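Local coordinates for protein phosphorylated carbohydrates phosphatase TM_1254 (Thermotoga maritima msb8, PDB 3KBB) that dephosphorylates sugar phosphates such as erythrose 4-phosphate, fructose 6-phosphate and mannose 6-phosphate, using a divalent metal, with cobalt giving the highest activity, at residues E28-P33 against E65-R70; V161-S166 against R180-V185; V184-N189 against V203-I208. All blocks are in the same frame, centred on the assembly; numbering follows the deposited sequence.

Interaction 1: E28-P33 against E65-R70; sequences ESYGKP and ENFKKR
A cation-pi stack of Arg70 on Tyr30, partly exposed at the surface, ties the C-terminal end of helix 19-29 to the early turns of helix 64-82 in the helical cap of this HAD-family phosphatase. The guanidinium lies over one face of the ring, their planes 21° apart, with Arg70 CZ 3.9 Å from the Tyr30 ring centroid. Bends at chi2 (-87°) and chi3 (-90°) curl the arginine chain round to lay its flat end there. Arginine suits the place because its planar cation can stack and still donate hydrogen bonds from its edge. Arg70 NH2 and NE do so side-on, reaching the single oxygen Ser29 OG at 3.0 and 3.1 Å. This two-nitrogen grip, close to the guanidinium plane, fixes the rotation of the group, while Ser29 OG is also bonded to Val26 O in its own helix. Tyrosine suits its place because it pairs a flat aromatic face with a hydroxyl at the rim: OH is hydrogen-bonded to Asp62 OD2 and sits 3.5 Å from Phe67 CA. The Phe67 ring is nearly parallel to that of Tyr30 but slid aside, touching it through CD1 to Tyr30 CE2 at 3.5 Å. Past Tyr30, Gly31 takes the positive phi of the Schellman motif that ends the helix. Phe67, the buried member, continues the packing inward onto Leu54 and Met55 of helix 47-57 and onto Ile60 in the loop that follows.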
loop_
_atom_site.group_PDB
_atom_site.type_symbol
_atom_site.label_atom_id
_atom_site.label_comp_id
_atom_site.label_asym_id
_atom_site.label_seq_id
_atom_site.Cartn_x
_atom_site.Cartn_y
_atom_site.Cartn_z
ATOM N N GLU A 28 -18.764 16.665 -6.211
ATOM C CA GLU A 28 -18.912 18.118 -6.126
ATOM C C GLU A 28 -18.673 18.796 -7.483
ATOM O O GLU A 28 -19.348 19.777 -7.830
ATOM C CB GLU A 28 -17.955 18.661 -5.047
ATOM C CG GLU A 28 -17.876 20.148 -4.971
ATOM C CD GLU A 28 -16.980 20.623 -3.856
ATOM O OE1 GLU A 28 -17.369 20.476 -2.671
ATOM O OE2 GLU A 28 -15.913 21.132 -4.162
ATOM N N SER A 29 -17.738 18.267 -8.268
ATOM C CA SER A 29 -17.450 18.845 -9.583
ATOM C C SER A 29 -18.651 18.701 -10.542
ATOM O O SER A 29 -18.750 19.458 -11.512
ATOM C CB SER A 29 -16.152 18.252 -10.214
ATOM O OG SER A 29 -16.364 16.955 -10.735
ATOM N N TYR A 30 -19.511 17.720 -10.284
ATOM C CA TYR A 30 -20.757 17.520 -11.039
ATOM C C TYR A 30 -22.012 18.121 -10.369
ATOM O O TYR A 30 -23.184 17.797 -10.756
ATOM C CB TYR A 30 -21.009 16.040 -11.223
ATOM C CG TYR A 30 -20.102 15.345 -12.209
ATOM C CD1 TYR A 30 -20.280 15.514 -13.592
ATOM C CD2 TYR A 30 -19.111 14.480 -11.766
ATOM C CE1 TYR A 30 -19.451 14.843 -14.514
ATOM C CE2 TYR A 30 -18.302 13.783 -12.680
ATOM C CZ TYR A 30 -18.472 13.982 -14.045
ATOM O OH TYR A 30 -17.643 13.293 -14.922
ATOM N N GLY A 31 -21.790 18.961 -9.358
ATOM C CA GLY A 31 -22.881 19.546 -8.585
ATOM C C GLY A 31 -23.672 18.571 -7.712
ATOM O O GLY A 31 -24.825 18.852 -7.400
ATOM N N LYS A 32 -23.042 17.448 -7.293
ATOM C CA LYS A 32 -23.666 16.392 -6.520
ATOM C C LYS A 32 -23.066 16.229 -5.108
ATOM O O LYS A 32 -21.851 16.380 -4.929
ATOM C CB LYS A 32 -23.577 15.003 -7.217
ATOM C CG LYS A 32 -24.027 14.947 -8.686
ATOM C CD LYS A 32 -25.510 15.400 -8.826
ATOM C CE LYS A 32 -26.033 15.167 -10.261
ATOM N NZ LYS A 32 -27.449 15.621 -10.357
ATOM N N PRO A 33 -23.935 15.911 -4.130
ATOM C CA PRO A 33 -23.505 15.640 -2.778
ATOM C C PRO A 33 -22.959 14.205 -2.684
ATOM O O PRO A 33 -23.141 13.380 -3.608
ATOM C CB PRO A 33 -24.821 15.782 -1.976
ATOM C CG PRO A 33 -25.889 15.268 -2.949
ATOM C CD PRO A 33 -25.404 15.761 -4.287
ATOM N N GLU A 65 -15.852 7.230 -19.509
ATOM C CA GLU A 65 -14.506 7.652 -19.849
ATOM C C GLU A 65 -14.196 9.011 -19.229
ATOM O O GLU A 65 -13.143 9.190 -18.608
ATOM C CB GLU A 65 -14.336 7.697 -21.378
ATOM C CG GLU A 65 -13.141 8.494 -21.843
ATOM C CD GLU A 65 -12.815 8.309 -23.321
ATOM O OE1 GLU A 65 -13.638 7.734 -24.063
ATOM O OE2 GLU A 65 -11.727 8.758 -23.735
ATOM N N ASN A 66 -15.117 9.955 -19.408
ATOM C CA ASN A 66 -14.992 11.287 -18.827
ATOM C C ASN A 66 -15.000 11.243 -17.298
ATOM O O ASN A 66 -14.211 11.940 -16.643
ATOM C CB ASN A 66 -16.102 12.198 -19.343
ATOM C CG ASN A 66 -15.797 12.787 -20.720
ATOM O OD1 ASN A 66 -14.643 12.792 -21.177
ATOM N ND2 ASN A 66 -16.835 13.304 -21.381
ATOM N N PHE A 67 -15.880 10.414 -16.741
ATOM C CA PHE A 67 -15.981 10.255 -15.287
ATOM C C PHE A 67 -14.670 9.743 -14.699
ATOM O O PHE A 67 -14.143 10.325 -13.744
ATOM C CB PHE A 67 -17.130 9.320 -14.927
ATOM C CG PHE A 67 -17.419 9.254 -13.445
ATOM C CD1 PHE A 67 -18.099 10.296 -12.811
ATOM C CD2 PHE A 67 -17.019 8.156 -12.692
ATOM C CE1 PHE A 67 -18.371 10.237 -11.442
ATOM C CE2 PHE A 67 -17.282 8.082 -11.321
ATOM C CZ PHE A 67 -17.958 9.129 -10.689
ATOM N N LYS A 68 -14.144 8.662 -15.288
ATOM C CA LYS A 68 -12.884 8.046 -14.842
ATOM C C LYS A 68 -11.736 9.032 -14.877
ATOM O O LYS A 68 -10.874 9.016 -14.006
ATOM C CB LYS A 68 -12.547 6.814 -15.684
ATOM C CG LYS A 68 -13.352 5.590 -15.304
ATOM C CD LYS A 68 -12.855 4.330 -16.024
ATOM C CE LYS A 68 -13.466 4.203 -17.412
ATOM N NZ LYS A 68 -13.153 2.894 -18.081
ATOM N N LYS A 69 -11.746 9.905 -15.882
ATOM C CA LYS A 69 -10.728 10.939 -16.007
ATOM C C LYS A 69 -10.818 11.933 -14.848
ATOM O O LYS A 69 -9.801 12.386 -14.330
ATOM C CB LYS A 69 -10.858 11.659 -17.359
ATOM C CG LYS A 69 -9.751 12.703 -17.593
ATOM C CD LYS A 69 -9.772 13.304 -18.986
ATOM C CE LYS A 69 -8.683 14.369 -19.111
ATOM N NZ LYS A 69 -8.364 14.668 -20.536
ATOM N N ARG A 70 -12.048 12.276 -14.461
ATOM C CA ARG A 70 -12.273 13.228 -13.372
ATOM C C ARG A 70 -11.829 12.620 -12.054
ATOM O O ARG A 70 -11.203 13.288 -11.230
ATOM C CB ARG A 70 -13.752 13.606 -13.293
ATOM C CG ARG A 70 -14.243 14.447 -14.462
ATOM C CD ARG A 70 -14.022 15.936 -14.252
ATOM N NE ARG A 70 -15.158 16.575 -13.604
ATOM C CZ ARG A 70 -16.279 16.953 -14.216
ATOM N NH1 ARG A 70 -16.456 16.744 -15.514
ATOM N NH2 ARG A 70 -17.241 17.528 -13.514
#

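Interaction 2: V161-S166 against R180-V185; sequences VVFEDS and RIYGVV
Val162 and Glu164 on one strand and Tyr182 and Val184 on the next share the backbone bonds of a parallel ladder, strands 160-164 and 181-184 of a beta-alpha-beta crossover whose connection is helix 167-175. Val162 N binds Arg180 O, Tyr182 N binds Val162 O (2.8 Å), Glu164 N binds Tyr182 O, and Val184 N binds Glu164 O (2.7 Å). Gly183 CA adds a CA-H...O contact to Glu164 O at 3.4 Å. A water donates to both Asp165 O and Val184 O, bridging the two chains just past the ladder.

Apolar contacts fill the face bearing Phe163 and Tyr182. These rings point the same way with planes 21° apart, slid so far that they barely overlap, and Phe163 CD1 meets Tyr182 CB at 3.6 Å. Val161 CG1 touches the edge of the tyrosine ring at CD2, 3.7 Å away, and the branched valines suit an extended strand.

Polar side chains gather at the C-terminal end. Glu164 OE1 accepts Asp165 N at 2.9 Å, while OE2 is held by Lys140 and Tyr146. Glu164 OE1 and Asp165 OD1 both lie close to Asp7, the probable nucleophile; carboxylates so near would favour a cation among them, consistent with the enzyme's need for a divalent metal and the acidic motif of HAD relatives.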
loop_
_atom_site.group_PDB
_atom_site.type_symbol
_atom_site.label_atom_id
_atom_site.label_comp_id
_atom_site.label_asym_id
_atom_site.label_seq_id
_atom_site.Cartn_x
_atom_site.Cartn_y
_atom_site.Cartn_z
ATOM N N VAL A 161 12.957 -9.701 6.474
ATOM C CA VAL A 161 11.787 -9.340 7.300
ATOM C C VAL A 161 10.835 -8.568 6.376
ATOM O O VAL A 161 11.284 -7.774 5.558
ATOM C CB VAL A 161 12.194 -8.404 8.452
ATOM C CG1 VAL A 161 10.936 -7.937 9.232
ATOM C CG2 VAL A 161 13.104 -9.130 9.399
ATOM N N VAL A 162 9.528 -8.842 6.466
ATOM C CA VAL A 162 8.546 -8.159 5.611
ATOM C C VAL A 162 7.572 -7.386 6.491
ATOM O O VAL A 162 7.184 -7.906 7.541
ATOM C CB VAL A 162 7.744 -9.238 4.803
ATOM C CG1 VAL A 162 6.499 -8.619 4.085
ATOM C CG2 VAL A 162 8.632 -9.881 3.749
ATOM N N PHE A 163 7.158 -6.199 6.064
ATOM C CA PHE A 163 6.097 -5.415 6.723
ATOM C C PHE A 163 4.944 -5.305 5.742
ATOM O O PHE A 163 5.044 -4.662 4.660
ATOM C CB PHE A 163 6.628 -4.037 7.141
ATOM C CG PHE A 163 7.616 -4.133 8.263
ATOM C CD1 PHE A 163 7.158 -4.244 9.585
ATOM C CD2 PHE A 163 8.986 -4.241 8.005
ATOM C CE1 PHE A 163 8.058 -4.397 10.624
ATOM C CE2 PHE A 163 9.912 -4.420 9.042
ATOM C CZ PHE A 163 9.440 -4.512 10.369
ATOM N N GLU A 164 3.843 -5.961 6.107
ATOM C CA GLU A 164 2.733 -6.109 5.207
ATOM C C GLU A 164 1.467 -5.589 5.869
ATOM O O GLU A 164 1.410 -5.491 7.065
ATOM C CB GLU A 164 2.550 -7.570 4.794
ATOM C CG GLU A 164 2.976 -7.863 3.331
ATOM C CD GLU A 164 2.079 -7.183 2.273
ATOM O OE1 GLU A 164 1.068 -6.568 2.635
ATOM O OE2 GLU A 164 2.391 -7.252 1.070
ATOM N N ASP A 165 0.437 -5.268 5.111
ATOM C CA ASP A 165 -0.744 -4.660 5.733
ATOM C C ASP A 165 -2.052 -5.282 5.233
ATOM O O ASP A 165 -3.134 -4.842 5.622
ATOM C CB ASP A 165 -0.733 -3.149 5.571
ATOM C CG ASP A 165 -1.371 -2.692 4.274
ATOM O OD1 ASP A 165 -1.138 -3.346 3.239
ATOM O OD2 ASP A 165 -2.195 -1.714 4.313
ATOM N N SER A 166 -1.962 -6.283 4.371
ATOM C CA SER A 166 -3.210 -6.989 3.946
ATOM C C SER A 166 -3.113 -8.509 4.086
ATOM O O SER A 166 -2.023 -9.083 4.024
ATOM C CB SER A 166 -3.543 -6.634 2.502
ATOM O OG SER A 166 -2.689 -7.309 1.604
ATOM N N ARG A 180 9.314 -14.324 8.655
ATOM C CA ARG A 180 9.274 -13.126 9.485
ATOM C C ARG A 180 8.447 -12.007 8.855
ATOM O O ARG A 180 9.012 -11.078 8.234
ATOM C CB ARG A 180 10.660 -12.610 9.862
ATOM C CG ARG A 180 11.583 -13.639 10.494
ATOM C CD ARG A 180 12.844 -12.933 10.988
ATOM N NE ARG A 180 13.726 -13.874 11.673
ATOM C CZ ARG A 180 13.959 -13.877 12.988
ATOM N NH1 ARG A 180 13.375 -12.979 13.794
ATOM N NH2 ARG A 180 14.790 -14.789 13.486
ATOM N N ILE A 181 7.125 -12.120 8.993
ATOM C CA ILE A 181 6.180 -11.150 8.416
ATOM C C ILE A 181 5.465 -10.409 9.530
ATOM O O ILE A 181 4.846 -11.063 10.394
ATOM C CB ILE A 181 5.122 -11.877 7.553
ATOM C CG1 ILE A 181 5.819 -12.687 6.439
ATOM C CG2 ILE A 181 4.108 -10.855 6.943
ATOM C CD1 ILE A 181 4.906 -13.726 5.870
ATOM N N TYR A 182 5.583 -9.084 9.564
ATOM C CA TYR A 182 4.885 -8.286 10.563
ATOM C C TYR A 182 3.657 -7.685 9.906
ATOM O O TYR A 182 3.724 -7.203 8.759
ATOM C CB TYR A 182 5.782 -7.173 11.105
ATOM C CG TYR A 182 6.855 -7.722 12.022
ATOM C CD1 TYR A 182 6.658 -7.761 13.413
ATOM C CD2 TYR A 182 8.024 -8.271 11.505
ATOM C CE1 TYR A 182 7.627 -8.308 14.250
ATOM C CE2 TYR A 182 9.010 -8.807 12.319
ATOM C CZ TYR A 182 8.806 -8.850 13.699
ATOM O OH TYR A 182 9.757 -9.372 14.550
ATOM N N GLY A 183 2.531 -7.714 10.607
ATOM C CA GLY A 183 1.332 -7.099 10.087
ATOM C C GLY A 183 1.206 -5.677 10.594
ATOM O O GLY A 183 1.171 -5.428 11.802
ATOM N N VAL A 184 1.116 -4.730 9.668
ATOM C CA VAL A 184 1.062 -3.305 10.006
ATOM C C VAL A 184 -0.380 -2.843 10.081
ATOM O O VAL A 184 -1.140 -3.045 9.134
ATOM C CB VAL A 184 1.847 -2.441 8.950
ATOM C CG1 VAL A 184 1.712 -0.939 9.326
ATOM C CG2 VAL A 184 3.299 -2.855 8.994
ATOM N N VAL A 185 -0.762 -2.258 11.220
ATOM C CA VAL A 185 -2.172 -1.957 11.467
ATOM C C VAL A 185 -2.346 -0.487 11.757
ATOM O O VAL A 185 -1.395 0.212 12.086
ATOM C CB VAL A 185 -2.704 -2.788 12.674
ATOM C CG1 VAL A 185 -2.737 -4.248 12.342
ATOM C CG2 VAL A 185 -1.862 -2.539 13.882
HETATM O O HOH W 1 -3.648 -3.337 7.910
#

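Interaction 3: V184-N189 against V203-I208; sequences VVHSLN and VKPEEI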
loop_
_atom_site.group_PDB
_atom_site.type_symbol
_atom_site.label_atom_id
_atom_site.label_comp_id
_atom_site.label_asym_id
_atom_site.label_seq_id
_atom_site.Cartn_x
_atom_site.Cartn_y
_atom_site.Cartn_z
ATOM N N VAL A 184 1.116 -4.730 9.668
ATOM C CA VAL A 184 1.062 -3.305 10.006
ATOM C C VAL A 184 -0.380 -2.843 10.081
ATOM O O VAL A 184 -1.140 -3.045 9.134
ATOM C CB VAL A 184 1.847 -2.441 8.950
ATOM C CG1 VAL A 184 1.712 -0.939 9.326
ATOM C CG2 VAL A 184 3.299 -2.855 8.994
ATOM N N VAL A 185 -0.762 -2.258 11.220
ATOM C CA VAL A 185 -2.172 -1.957 11.467
ATOM C C VAL A 185 -2.346 -0.487 11.757
ATOM O O VAL A 185 -1.395 0.212 12.086
ATOM C CB VAL A 185 -2.704 -2.788 12.674
ATOM C CG1 VAL A 185 -2.737 -4.248 12.342
ATOM C CG2 VAL A 185 -1.862 -2.539 13.882
ATOM N N HIS A 186 -3.591 -0.025 11.688
ATOM C CA HIS A 186 -3.838 1.396 11.724
ATOM C C HIS A 186 -4.821 1.892 12.750
ATOM O O HIS A 186 -4.988 3.108 12.889
ATOM C CB HIS A 186 -4.288 1.817 10.336
ATOM C CG HIS A 186 -3.301 1.427 9.290
ATOM N ND1 HIS A 186 -2.055 2.017 9.200
ATOM C CD2 HIS A 186 -3.338 0.466 8.338
ATOM C CE1 HIS A 186 -1.375 1.452 8.220
ATOM N NE2 HIS A 186 -2.128 0.501 7.685
ATOM N N SER A 187 -5.436 0.973 13.482
ATOM C CA SER A 187 -6.551 1.346 14.347
ATOM C C SER A 187 -6.497 0.592 15.655
ATOM O O SER A 187 -5.536 -0.128 15.923
ATOM C CB SER A 187 -7.874 1.097 13.625
ATOM O OG SER A 187 -8.239 -0.276 13.678
ATOM N N LEU A 188 -7.545 0.773 16.458
ATOM C CA LEU A 188 -7.599 0.247 17.810
ATOM C C LEU A 188 -7.432 -1.281 17.855
ATOM O O LEU A 188 -6.633 -1.774 18.626
ATOM C CB LEU A 188 -8.880 0.702 18.534
ATOM C CG LEU A 188 -9.033 0.338 20.025
ATOM C CD1 LEU A 188 -8.035 1.038 20.952
ATOM C CD2 LEU A 188 -10.476 0.616 20.490
ATOM N N ASN A 189 -8.164 -2.011 17.017
ATOM C CA ASN A 189 -8.135 -3.508 17.080
ATOM C C ASN A 189 -8.169 -4.294 15.801
ATOM O O ASN A 189 -8.543 -5.473 15.794
ATOM C CB ASN A 189 -9.256 -4.012 17.966
ATOM C CG ASN A 189 -8.867 -4.025 19.372
ATOM O OD1 ASN A 189 -9.284 -3.164 20.115
ATOM N ND2 ASN A 189 -8.029 -4.983 19.760
ATOM N N VAL A 203 2.023 -4.553 14.363
ATOM C CA VAL A 203 2.679 -3.310 14.732
ATOM C C VAL A 203 2.046 -2.104 14.062
ATOM O O VAL A 203 1.584 -2.217 12.934
ATOM C CB VAL A 203 4.166 -3.317 14.347
ATOM C CG1 VAL A 203 4.904 -4.240 15.270
ATOM C CG2 VAL A 203 4.320 -3.688 12.837
ATOM N N LYS A 204 2.048 -0.956 14.743
ATOM C CA LYS A 204 1.703 0.330 14.088
ATOM C C LYS A 204 2.947 0.832 13.333
ATOM O O LYS A 204 4.062 0.427 13.636
ATOM C CB LYS A 204 1.255 1.369 15.139
ATOM C CG LYS A 204 0.004 0.946 15.927
ATOM C CD LYS A 204 -0.491 2.032 16.874
ATOM C CE LYS A 204 0.189 1.950 18.239
ATOM N NZ LYS A 204 -0.337 0.850 19.133
ATOM N N PRO A 205 2.765 1.672 12.311
ATOM C CA PRO A 205 3.913 2.183 11.562
ATOM C C PRO A 205 4.991 2.758 12.478
ATOM O O PRO A 205 6.172 2.487 12.272
ATOM C CB PRO A 205 3.285 3.301 10.727
ATOM C CG PRO A 205 1.934 2.726 10.423
ATOM C CD PRO A 205 1.493 2.135 11.726
ATOM N N GLU A 206 4.571 3.509 13.497
ATOM C CA GLU A 206 5.489 4.088 14.499
ATOM C C GLU A 206 6.275 3.059 15.269
ATOM O O GLU A 206 7.269 3.408 15.874
ATOM C CB GLU A 206 4.736 4.894 15.582
ATOM C CG GLU A 206 3.666 5.787 15.085
ATOM C CD GLU A 206 2.349 5.059 15.003
ATOM O OE1 GLU A 206 1.710 4.853 16.064
ATOM O OE2 GLU A 206 1.947 4.713 13.882
ATOM N N GLU A 207 5.806 1.809 15.307
ATOM C CA GLU A 207 6.488 0.767 16.092
ATOM C C GLU A 207 7.504 -0.027 15.270
ATOM O O GLU A 207 8.217 -0.879 15.794
ATOM C CB GLU A 207 5.468 -0.188 16.737
ATOM C CG GLU A 207 4.668 0.463 17.898
ATOM C CD GLU A 207 3.302 -0.184 18.178
ATOM O OE1 GLU A 207 2.978 -1.278 17.636
ATOM O OE2 GLU A 207 2.526 0.443 18.958
ATOM N N ILE A 208 7.559 0.246 13.970
ATOM C CA ILE A 208 8.407 -0.563 13.074
ATOM C C ILE A 208 9.891 -0.372 13.435
ATOM O O ILE A 208 10.662 -1.329 13.466
ATOM C CB ILE A 208 8.133 -0.195 11.613
ATOM C CG1 ILE A 208 6.719 -0.698 11.203
ATOM C CG2 ILE A 208 9.233 -0.772 10.689
ATOM C CD1 ILE A 208 6.265 -0.249 9.795
#
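Val184, Val203 and Val185 bury the most surface here, where two neighbouring parallel strands run out into their loops. Val184 spreads its two methyls over different partners: CG2 packs on Val203 CG2 at 4.1 Å and on Ile208 CD1 at 4.0 Å, while CG1 meets Pro205 CG at 3.8 Å. A beta-branched residue suits this place, since it offers two contact surfaces close to the backbone without a long, flexible chain.

Val203 contributes its carbonyl as much as its side chain. Its O accepts the N-H of Val185 at 2.9 Å, with the donor tilted 29° from the carbonyl plane, and lies 3.2 Å from Val184 CA in a CA-H...O contact. Val185 covers the same oxygen with a methyl: CG2, lying between its own backbone N and carbonyl carbon (CG1 is at chi1 -67°), comes within 3.6 Å of Val203 O. One peptide further on, Val185 O is buried without a hydrogen-bonding partner; Pro205 CD approaches it at 3.5 Å, and a proline has no N-H to offer.

Lys204 sets off away from Val185, and its chain, bent near its end, curls back to Glu207, forming a salt bridge from NZ to Glu207 OE2 at 2.9 Å. Asp190, just ahead of helix 192-196, binds the backbone nitrogens of His186 and Ser187. Across the contact, Pro205 rests on Val89 and Ile208, the first residue of helix 208-215, on Ala92, so both pack against helix 89-98.

Overall arrangement
Interactions 2 and 3 are successive steps across one parallel sheet, their centres about 10 Å apart; they share Val184 and Val185, and a probable hydrogen bond from Val203 N to Gly183 O (2.8 Å) continues the ladder to the outermost strand. Phe163 also packs on Ile208, joining their apolar faces. The side chain of Asp165 in interaction 2 comes within about 3 Å of that of Asp7, the probable nucleophile, and about 5 Å of a bound sulfate; that of Val184 is about 7 Å from Asp7. Interaction 1 belongs to the helical cap instead, its centre about 36 Å from that of interaction 2 and 34 Å from that of interaction 3, with no direct touch.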